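Local coordinates for hypothetical protein PA3499 (Pseudomonas aeruginosa, PDB 2IG8) that is of unknown function but belongs to the YjgF-like group of small alpha/beta proteins, which pack a helical layer on a beta sheet and assemble as trimers, at residues H54-V59 against P122-E127; N82-R87 against T112-S117; N77-N82 against D129-L134. One frame throughout, in Å; residues are numbered along the deposited sequence.

Contact 1: residues H54-V59 against P122-E127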
loop_
_atom_site.group_PDB
_atom_site.type_symbol
_atom_site.label_atom_id
_atom_site.label_comp_id
_atom_site.label_asym_id
_atom_site.label_seq_id
_atom_site.Cartn_x
_atom_site.Cartn_y
_atom_site.Cartn_z
ATOM N N HIS B 54 -0.501 21.795 1.032
ATOM C CA HIS B 54 0.376 21.891 2.175
ATOM C C HIS B 54 -0.447 21.913 3.479
ATOM O O HIS B 54 -0.153 21.158 4.393
ATOM C CB HIS B 54 1.205 23.151 2.040
ATOM C CG HIS B 54 2.171 23.397 3.151
ATOM N ND1 HIS B 54 3.015 24.480 3.146
ATOM C CD2 HIS B 54 2.507 22.676 4.245
ATOM C CE1 HIS B 54 3.778 24.448 4.229
ATOM N NE2 HIS B 54 3.461 23.383 4.928
ATOM N N ALA B 55 -1.456 22.782 3.544
ATOM C CA ALA B 55 -2.316 22.853 4.723
ATOM C C ALA B 55 -3.053 21.509 4.978
ATOM O O ALA B 55 -3.114 21.023 6.141
ATOM C CB ALA B 55 -3.303 24.057 4.645
ATOM N N GLN B 56 -3.586 20.905 3.917
ATOM C CA GLN B 56 -4.261 19.635 4.049
ATOM C C GLN B 56 -3.293 18.556 4.555
ATOM O O GLN B 56 -3.653 17.769 5.427
ATOM C CB GLN B 56 -4.926 19.192 2.752
ATOM C CG GLN B 56 -6.160 20.036 2.333
ATOM C CD GLN B 56 -7.028 19.395 1.285
ATOM O OE1 GLN B 56 -7.117 18.170 1.199
ATOM N NE2 GLN B 56 -7.738 20.241 0.492
ATOM N N ALA B 57 -2.089 18.509 3.998
ATOM C CA ALA B 57 -1.140 17.457 4.396
ATOM C C ALA B 57 -0.793 17.595 5.883
ATOM O O ALA B 57 -0.714 16.610 6.594
ATOM C CB ALA B 57 0.105 17.478 3.527
ATOM N N LEU B 58 -0.668 18.817 6.359
ATOM C CA LEU B 58 -0.422 19.050 7.787
ATOM C C LEU B 58 -1.579 18.625 8.700
ATOM O O LEU B 58 -1.352 18.103 9.802
ATOM C CB LEU B 58 -0.063 20.509 8.045
ATOM C CG LEU B 58 1.335 21.015 7.649
ATOM C CD1 LEU B 58 1.436 22.520 7.854
ATOM C CD2 LEU B 58 2.419 20.265 8.398
ATOM N N VAL B 59 -2.819 18.904 8.292
ATOM C CA VAL B 59 -3.978 18.413 9.018
ATOM C C VAL B 59 -3.969 16.888 9.068
ATOM O O VAL B 59 -4.206 16.311 10.132
ATOM C CB VAL B 59 -5.321 18.928 8.410
ATOM C CG1 VAL B 59 -6.530 18.145 8.971
ATOM C CG2 VAL B 59 -5.448 20.462 8.617
ATOM N N PRO B 122 -14.949 15.674 -2.318
ATOM C CA PRO B 122 -14.494 16.481 -3.431
ATOM C C PRO B 122 -13.516 17.591 -3.040
ATOM O O PRO B 122 -12.725 18.010 -3.875
ATOM C CB PRO B 122 -15.796 17.032 -4.025
ATOM C CG PRO B 122 -16.762 16.995 -2.911
ATOM C CD PRO B 122 -16.390 15.827 -2.084
ATOM N N GLU B 123 -13.519 18.011 -1.775
ATOM C CA GLU B 123 -12.605 19.078 -1.320
ATOM C C GLU B 123 -11.173 18.580 -1.081
ATOM O O GLU B 123 -10.245 19.397 -0.921
ATOM C CB GLU B 123 -13.122 19.724 -0.034
ATOM C CG GLU B 123 -14.505 20.336 -0.154
ATOM C CD GLU B 123 -15.650 19.384 0.180
ATOM O OE1 GLU B 123 -15.478 18.145 0.189
ATOM O OE2 GLU B 123 -16.745 19.912 0.448
ATOM N N LEU B 124 -10.990 17.257 -1.036
ATOM C CA LEU B 124 -9.704 16.652 -0.693
ATOM C C LEU B 124 -8.669 16.746 -1.823
ATOM O O LEU B 124 -8.981 16.529 -3.012
ATOM C CB LEU B 124 -9.883 15.185 -0.291
ATOM C CG LEU B 124 -10.784 14.889 0.919
ATOM C CD1 LEU B 124 -10.785 13.360 1.210
ATOM C CD2 LEU B 124 -10.373 15.708 2.148
ATOM N N LEU B 125 -7.440 17.070 -1.435
ATOM C CA LEU B 125 -6.272 17.062 -2.312
ATOM C C LEU B 125 -5.284 15.939 -1.956
ATOM O O LEU B 125 -4.401 15.646 -2.746
ATOM C CB LEU B 125 -5.514 18.396 -2.204
ATOM C CG LEU B 125 -6.226 19.629 -2.740
ATOM C CD1 LEU B 125 -5.444 20.934 -2.350
ATOM C CD2 LEU B 125 -6.429 19.464 -4.238
ATOM N N VAL B 126 -5.423 15.344 -0.765
ATOM C CA VAL B 126 -4.463 14.343 -0.286
ATOM C C VAL B 126 -5.066 13.391 0.742
ATOM O O VAL B 126 -5.955 13.748 1.530
ATOM C CB VAL B 126 -3.152 15.027 0.252
ATOM C CG1 VAL B 126 -3.443 15.888 1.507
ATOM C CG2 VAL B 126 -2.045 13.995 0.569
ATOM N N GLU B 127 -4.595 12.146 0.694
ATOM C CA GLU B 127 -4.875 11.151 1.703
ATOM C C GLU B 127 -3.550 10.433 1.979
ATOM O O GLU B 127 -2.777 10.182 1.055
ATOM C CB GLU B 127 -5.950 10.172 1.215
ATOM C CG GLU B 127 -6.217 9.040 2.176
ATOM C CD GLU B 127 -7.643 8.470 2.092
ATOM O OE1 GLU B 127 -8.478 8.956 1.305
ATOM O OE2 GLU B 127 -7.923 7.533 2.851
HETATM O O HOH W 1 -6.854 15.844 2.873
#

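Contact 2: residues N82-R87 against T112-S117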
loop_
_atom_site.group_PDB
_atom_site.type_symbol
_atom_site.label_atom_id
_atom_site.label_comp_id
_atom_site.label_asym_id
_atom_site.label_seq_id
_atom_site.Cartn_x
_atom_site.Cartn_y
_atom_site.Cartn_z
ATOM N N ASN B 82 2.447 6.367 2.664
ATOM C CA ASN B 82 2.011 6.337 1.280
ATOM C C ASN B 82 0.998 7.438 1.032
ATOM O O ASN B 82 -0.011 7.543 1.736
ATOM C CB ASN B 82 1.493 4.980 0.910
ATOM C CG ASN B 82 2.612 3.943 0.858
ATOM O OD1 ASN B 82 3.805 4.290 0.779
ATOM N ND2 ASN B 82 2.257 2.717 0.954
ATOM N N VAL B 83 1.284 8.253 0.029
ATOM C CA VAL B 83 0.594 9.521 -0.146
ATOM C C VAL B 83 -0.122 9.486 -1.482
ATOM O O VAL B 83 0.482 9.151 -2.523
ATOM C CB VAL B 83 1.579 10.693 -0.115
ATOM C CG1 VAL B 83 0.809 12.036 -0.278
ATOM C CG2 VAL B 83 2.417 10.628 1.179
ATOM N N TYR B 84 -1.413 9.772 -1.439
ATOM C CA TYR B 84 -2.238 9.809 -2.633
ATOM C C TYR B 84 -2.710 11.234 -2.795
ATOM O O TYR B 84 -3.412 11.751 -1.921
ATOM C CB TYR B 84 -3.456 8.897 -2.465
ATOM C CG TYR B 84 -3.084 7.519 -2.069
ATOM C CD1 TYR B 84 -2.589 6.642 -3.015
ATOM C CD2 TYR B 84 -3.181 7.086 -0.739
ATOM C CE1 TYR B 84 -2.191 5.361 -2.660
ATOM C CE2 TYR B 84 -2.784 5.789 -0.379
ATOM C CZ TYR B 84 -2.302 4.940 -1.343
ATOM O OH TYR B 84 -1.922 3.634 -1.041
ATOM N N VAL B 85 -2.341 11.851 -3.917
ATOM C CA VAL B 85 -2.702 13.225 -4.229
ATOM C C VAL B 85 -3.609 13.264 -5.446
ATOM O O VAL B 85 -3.550 12.398 -6.324
ATOM C CB VAL B 85 -1.435 14.128 -4.471
ATOM C CG1 VAL B 85 -0.559 14.178 -3.231
ATOM C CG2 VAL B 85 -0.631 13.677 -5.751
ATOM N N THR B 86 -4.481 14.265 -5.514
ATOM C CA THR B 86 -5.294 14.434 -6.699
ATOM C C THR B 86 -4.580 15.194 -7.814
ATOM O O THR B 86 -5.003 15.130 -8.961
ATOM C CB THR B 86 -6.628 15.146 -6.378
ATOM O OG1 THR B 86 -6.342 16.397 -5.751
ATOM C CG2 THR B 86 -7.490 14.265 -5.469
ATOM N N ARG B 87 -3.514 15.914 -7.462
ATOM C CA ARG B 87 -2.729 16.712 -8.396
ATOM C C ARG B 87 -1.256 16.447 -8.135
ATOM O O ARG B 87 -0.704 16.858 -7.092
ATOM C CB ARG B 87 -3.024 18.222 -8.243
ATOM C CG ARG B 87 -4.498 18.556 -8.293
ATOM C CD ARG B 87 -4.762 20.066 -8.211
ATOM N NE ARG B 87 -4.232 20.619 -6.982
ATOM C CZ ARG B 87 -4.489 21.841 -6.520
ATOM N NH1 ARG B 87 -5.290 22.670 -7.160
ATOM N NH2 ARG B 87 -3.917 22.230 -5.404
ATOM N N THR B 112 5.855 6.485 -0.756
ATOM C CA THR B 112 5.458 6.431 -2.150
ATOM C C THR B 112 4.360 7.467 -2.325
ATOM O O THR B 112 3.448 7.539 -1.506
ATOM C CB THR B 112 4.928 5.043 -2.529
ATOM O OG1 THR B 112 5.964 4.083 -2.296
ATOM C CG2 THR B 112 4.508 5.001 -4.024
ATOM N N LEU B 113 4.454 8.269 -3.377
ATOM C CA LEU B 113 3.485 9.354 -3.624
ATOM C C LEU B 113 3.036 9.215 -5.072
ATOM O O LEU B 113 3.877 9.219 -5.975
ATOM C CB LEU B 113 4.167 10.712 -3.409
ATOM C CG LEU B 113 3.276 11.977 -3.379
ATOM C CD1 LEU B 113 3.945 13.119 -2.630
ATOM C CD2 LEU B 113 2.967 12.371 -4.826
ATOM N N VAL B 114 1.729 9.052 -5.282
ATOM C CA VAL B 114 1.174 8.889 -6.612
ATOM C C VAL B 114 -0.080 9.749 -6.751
ATOM O O VAL B 114 -0.720 10.121 -5.758
ATOM C CB VAL B 114 0.844 7.401 -6.976
ATOM C CG1 VAL B 114 2.145 6.520 -6.943
ATOM C CG2 VAL B 114 -0.273 6.822 -6.092
ATOM N N GLU B 115 -0.408 10.096 -7.984
ATOM C CA GLU B 115 -1.652 10.833 -8.217
ATOM C C GLU B 115 -2.791 9.864 -8.510
ATOM O O GLU B 115 -2.738 9.094 -9.461
ATOM C CB GLU B 115 -1.497 11.803 -9.368
ATOM C CG GLU B 115 -2.692 12.703 -9.576
ATOM C CD GLU B 115 -2.663 13.362 -10.935
ATOM O OE1 GLU B 115 -1.942 14.361 -11.103
ATOM O OE2 GLU B 115 -3.388 12.888 -11.819
ATOM N N VAL B 116 -3.823 9.928 -7.688
ATOM C CA VAL B 116 -5.036 9.153 -7.907
ATOM C C VAL B 116 -6.048 10.019 -8.661
ATOM O O VAL B 116 -5.901 11.253 -8.786
ATOM C CB VAL B 116 -5.608 8.628 -6.555
ATOM C CG1 VAL B 116 -4.624 7.593 -5.896
ATOM C CG2 VAL B 116 -5.942 9.757 -5.624
ATOM N N SER B 117 -7.089 9.394 -9.168
ATOM C CA SER B 117 -8.057 10.143 -9.941
ATOM C C SER B 117 -9.175 10.664 -9.047
ATOM O O SER B 117 -9.938 11.525 -9.465
ATOM C CB SER B 117 -8.565 9.320 -11.123
ATOM O OG SER B 117 -9.188 8.134 -10.706
HETATM O O HOH W 2 6.738 3.479 0.106
HETATM O O HOH W 3 -6.907 13.451 -9.638
#

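Contact 3: residues N77-N82 against D129-L134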
loop_
_atom_site.group_PDB
_atom_site.type_symbol
_atom_site.label_atom_id
_atom_site.label_comp_id
_atom_site.label_asym_id
_atom_site.label_seq_id
_atom_site.Cartn_x
_atom_site.Cartn_y
_atom_site.Cartn_z
ATOM N N ASN B 77 7.670 6.970 15.615
ATOM C CA ASN B 77 7.196 5.609 15.366
ATOM C C ASN B 77 6.851 5.328 13.898
ATOM O O ASN B 77 6.765 4.176 13.497
ATOM C CB ASN B 77 5.942 5.325 16.198
ATOM C CG ASN B 77 6.199 5.304 17.696
ATOM O OD1 ASN B 77 7.319 5.051 18.177
ATOM N ND2 ASN B 77 5.146 5.536 18.445
ATOM N N LEU B 78 6.624 6.388 13.120
ATOM C CA LEU B 78 6.258 6.278 11.708
ATOM C C LEU B 78 7.456 5.794 10.890
ATOM O O LEU B 78 8.551 6.345 11.040
ATOM C CB LEU B 78 5.791 7.635 11.181
ATOM C CG LEU B 78 4.464 8.148 11.748
ATOM C CD1 LEU B 78 4.280 9.633 11.534
ATOM C CD2 LEU B 78 3.315 7.349 11.119
ATOM N N TYR B 79 7.259 4.762 10.072
ATOM C CA TYR B 79 8.317 4.270 9.186
ATOM C C TYR B 79 7.939 4.281 7.702
ATOM O O TYR B 79 8.797 4.125 6.858
ATOM C CB TYR B 79 8.788 2.874 9.621
ATOM C CG TYR B 79 7.763 1.776 9.532
ATOM C CD1 TYR B 79 7.540 1.106 8.337
ATOM C CD2 TYR B 79 7.005 1.409 10.638
ATOM C CE1 TYR B 79 6.597 0.086 8.248
ATOM C CE2 TYR B 79 6.038 0.402 10.549
ATOM C CZ TYR B 79 5.849 -0.254 9.355
ATOM O OH TYR B 79 4.921 -1.270 9.258
ATOM N N LYS B 80 6.671 4.505 7.367
ATOM C CA LYS B 80 6.282 4.615 5.953
ATOM C C LYS B 80 5.043 5.494 5.835
ATOM O O LYS B 80 4.146 5.424 6.684
ATOM C CB LYS B 80 6.037 3.241 5.312
ATOM C CG LYS B 80 5.616 3.316 3.827
ATOM C CD LYS B 80 5.422 1.949 3.129
ATOM C CE LYS B 80 6.647 1.482 2.385
ATOM N NZ LYS B 80 6.445 0.193 1.611
ATOM N N LEU B 81 5.023 6.331 4.803
ATOM C CA LEU B 81 3.863 7.157 4.472
ATOM C C LEU B 81 3.570 6.992 2.988
ATOM O O LEU B 81 4.386 7.389 2.136
ATOM C CB LEU B 81 4.156 8.625 4.763
ATOM C CG LEU B 81 4.522 9.016 6.183
ATOM C CD1 LEU B 81 5.012 10.485 6.260
ATOM C CD2 LEU B 81 3.369 8.807 7.099
ATOM N N ASN B 82 2.447 6.367 2.664
ATOM C CA ASN B 82 2.011 6.337 1.280
ATOM C C ASN B 82 0.998 7.438 1.032
ATOM O O ASN B 82 -0.011 7.543 1.736
ATOM C CB ASN B 82 1.493 4.980 0.910
ATOM C CG ASN B 82 2.612 3.943 0.858
ATOM O OD1 ASN B 82 3.805 4.290 0.779
ATOM N ND2 ASN B 82 2.257 2.717 0.954
ATOM N N ASP B 129 -1.741 7.121 3.957
ATOM C CA ASP B 129 -1.765 5.844 4.634
ATOM C C ASP B 129 -0.449 5.696 5.384
ATOM O O ASP B 129 0.620 5.597 4.750
ATOM C CB ASP B 129 -1.940 4.727 3.588
ATOM C CG ASP B 129 -2.335 3.378 4.192
ATOM O OD1 ASP B 129 -2.520 3.260 5.435
ATOM O OD2 ASP B 129 -2.430 2.400 3.413
ATOM N N ALA B 130 -0.512 5.741 6.715
ATOM C CA ALA B 130 0.682 5.814 7.582
ATOM C C ALA B 130 0.920 4.455 8.256
ATOM O O ALA B 130 -0.023 3.794 8.715
ATOM C CB ALA B 130 0.534 6.912 8.664
ATOM N N TRP B 131 2.184 4.052 8.298
ATOM C CA TRP B 131 2.600 2.828 8.977
ATOM C C TRP B 131 3.530 3.213 10.116
ATOM O O TRP B 131 4.462 4.028 9.921
ATOM C CB TRP B 131 3.321 1.880 8.012
ATOM C CG TRP B 131 2.545 1.589 6.750
ATOM C CD1 TRP B 131 2.380 2.427 5.684
ATOM C CD2 TRP B 131 1.834 0.390 6.424
ATOM N NE1 TRP B 131 1.604 1.837 4.733
ATOM C CE2 TRP B 131 1.264 0.580 5.147
ATOM C CE3 TRP B 131 1.618 -0.818 7.086
ATOM C CZ2 TRP B 131 0.492 -0.393 4.516
ATOM C CZ3 TRP B 131 0.836 -1.815 6.453
ATOM C CH2 TRP B 131 0.282 -1.588 5.180
ATOM N N ALA B 132 3.268 2.646 11.294
ATOM C CA ALA B 132 4.059 2.905 12.495
ATOM C C ALA B 132 4.157 1.677 13.407
ATOM O O ALA B 132 3.311 0.773 13.358
ATOM C CB ALA B 132 3.467 4.091 13.279
ATOM N N ARG B 133 5.230 1.662 14.202
ATOM C CA ARG B 133 5.485 0.697 15.270
ATOM C C ARG B 133 5.850 1.453 16.540
ATOM O O ARG B 133 6.701 2.341 16.494
ATOM C CB ARG B 133 6.720 -0.121 14.930
ATOM C CG ARG B 133 6.515 -1.177 13.944
ATOM C CD ARG B 133 7.783 -1.945 13.807
ATOM N NE ARG B 133 7.988 -2.818 14.949
ATOM C CZ ARG B 133 7.456 -4.030 15.050
ATOM N NH1 ARG B 133 6.661 -4.506 14.088
ATOM N NH2 ARG B 133 7.701 -4.774 16.123
ATOM N N LEU B 134 5.276 1.062 17.674
ATOM C CA LEU B 134 5.517 1.754 18.939
ATOM C C LEU B 134 6.912 1.504 19.548
ATOM O O LEU B 134 7.310 2.198 20.488
ATOM C CB LEU B 134 4.443 1.360 19.952
ATOM C CG LEU B 134 3.002 1.698 19.547
ATOM C CD1 LEU B 134 2.028 1.263 20.631
ATOM C CD2 LEU B 134 2.857 3.158 19.259
HETATM O O HOH W 4 -1.046 2.544 1.122
#

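Contact 1: residues H54-V59 against P122-E127
A57 on helix 53-70 and V126 at the start of strand 126-133 mark the closest backbone approach, their CA atoms 6.5 Å apart, while the chain before V126 runs past the helix as an irregular loop. Q56 carries most of the contact. Its chain is extended beyond CG (chi2 -164°), long enough to carry the amide from the helix to the loop backbone. Atom OE1 accepts the N-H of L125 in a nearly straight bond of 2.9 Å, the donor tilted 30° from the carbonyl plane, and NE2 donates to the carbonyl O of E123 at 3.0 Å. A glutamine suits this place because one flat group offers a donor and an acceptor side by side, matching a peptide C=O and N-H two residues apart. A water extends the grip, donating to OE1 of Q56 and to O of V126, and NE2 also bonds L51 O. The side chain of L125 crosses that of Q56 at about a right angle, its CG 3.6 Å from NE2. Nearer the helix, CG1 of V126 rests 3.8 Å from CB of Q56, beside A57, whose small methyl is consistent with the close approach of strand and helix. With two partners on each polar amide atom, the group should have little freedom to rotate. By satisfying E123 O and L125 N it probably fastens helix 53-70 to the loop leading into central strand 126-133.

Contact 2: residues N82-R87 against T112-S117
V83 and L113 face each other across two neighbouring parallel strands, with CG of L113 lying 3.9 Å from CB of V83. Strand axes 4.7 Å apart and only 17° from parallel keep the side chains in matched pairs, Y84 with V114 on one face, V83 with L113 and V85 with E115 on the other. On the latter face L113 forks: CD1 lies against CG1 of V83, while CD2 reaches along the strand to CG2 of V85, so one leucine fills the notch between two valines. I94 of helix 91-101 packs on V83 and L113. V114 on the Y84 face and V116 just beyond the strand form a hollow, their methyls CG2 and CG1 approaching CD1 of the Y84 ring at 3.9 Å and 3.7 Å. Branched valines favour the extended backbone and offer two bumps each, which suits a tight strand pair. Backbone bonds alternate between the strands, from V83 N to T112 O (2.7 Å) through to V116 N to V85 O. At one end OD1 of N82 weakly accepts T112 N (3.4 Å), and a water reaches N82 OD1 and T112 OG1; at the other, a water donates to the carbonyls of T86 and V116. Apolar packing thus fills the middle and polar groups gather at the ends, while neighbouring subunits also cover the middle, L119 of the third lying on V114.

Contact 3: residues N77-N82 against D129-L134
Y79 and W131 meet at the centre, where the CB of W131 sits over one face of the phenol ring, 3.9 Å from its centroid and displaced toward the rim. This is a CH-pi contact, and the first torsion of Y79 (chi1 64°) swings the ring across the neighbouring strand to make it. CB and CG of K80 run beside CD1 of W131 at the pyrrole side, both at 3.8 Å, and K80 O lies at the ring edge. The indole NE1 is buried with no hydrogen-bond partner in the model.

On the sheet face opposite K80 and W131, CD2 of L78 and CD2 of L81 both close on CB of A130. Helix 53-70, through V64 and L68, covers this side; small A130 and A132 leave room for those larger neighbours.

The backbone positions these groups. O of W131 receives N of Y79 at 2.9 Å and, weakly, N of K80 at 3.4 Å, while W131 N returns a bond to K80 O. Farther along, N82 and D129 exchange a pair of backbone bonds, and a water held by D129 OD2 is weakly reached by N82 ND2.

In the next shell, E29 accepts a bond from the Y79 hydroxyl. K80 NZ forms a salt bridge with D129 of the third subunit and a cation-pi contact with W131 of the third subunit. In turn, D129 OD1 is salt-bridged to K80 NZ of the second subunit, and OD2 bonds N82 ND2 of that subunit. W131 residues of different subunits meet edge to face.

Two residues, Y79 and K80, opposite the single W131 make a classic beta bulge in an antiparallel pair, here within the mixed sheet of a YjgF-like fold, with the K80 and W131 side chains on the sheet face that meets both other subunits.

Overall arrangement
All three contacts are largely buried and converge on one mixed sheet. Contacts 2 and 3 share N82 and take successive parts of strand 78-85, pairing it with a parallel neighbour, 110-115, and an antiparallel one, 126-133. Contacts 1 and 3 use opposite ends of strand 126-133, their centres about 18 Å apart. Contacts 1 and 2 touch directly: L125 O and E127 O probably bond T86 N and Y84 N. Helix meets loop in contact 1 through one glutamine amide. Contact 2 runs from a buried strand pair to the more open T86, R87 and E115. Contacts 2 and 3 both border other subunits, and contact 3 brings K80, D129 and W131 to that interface.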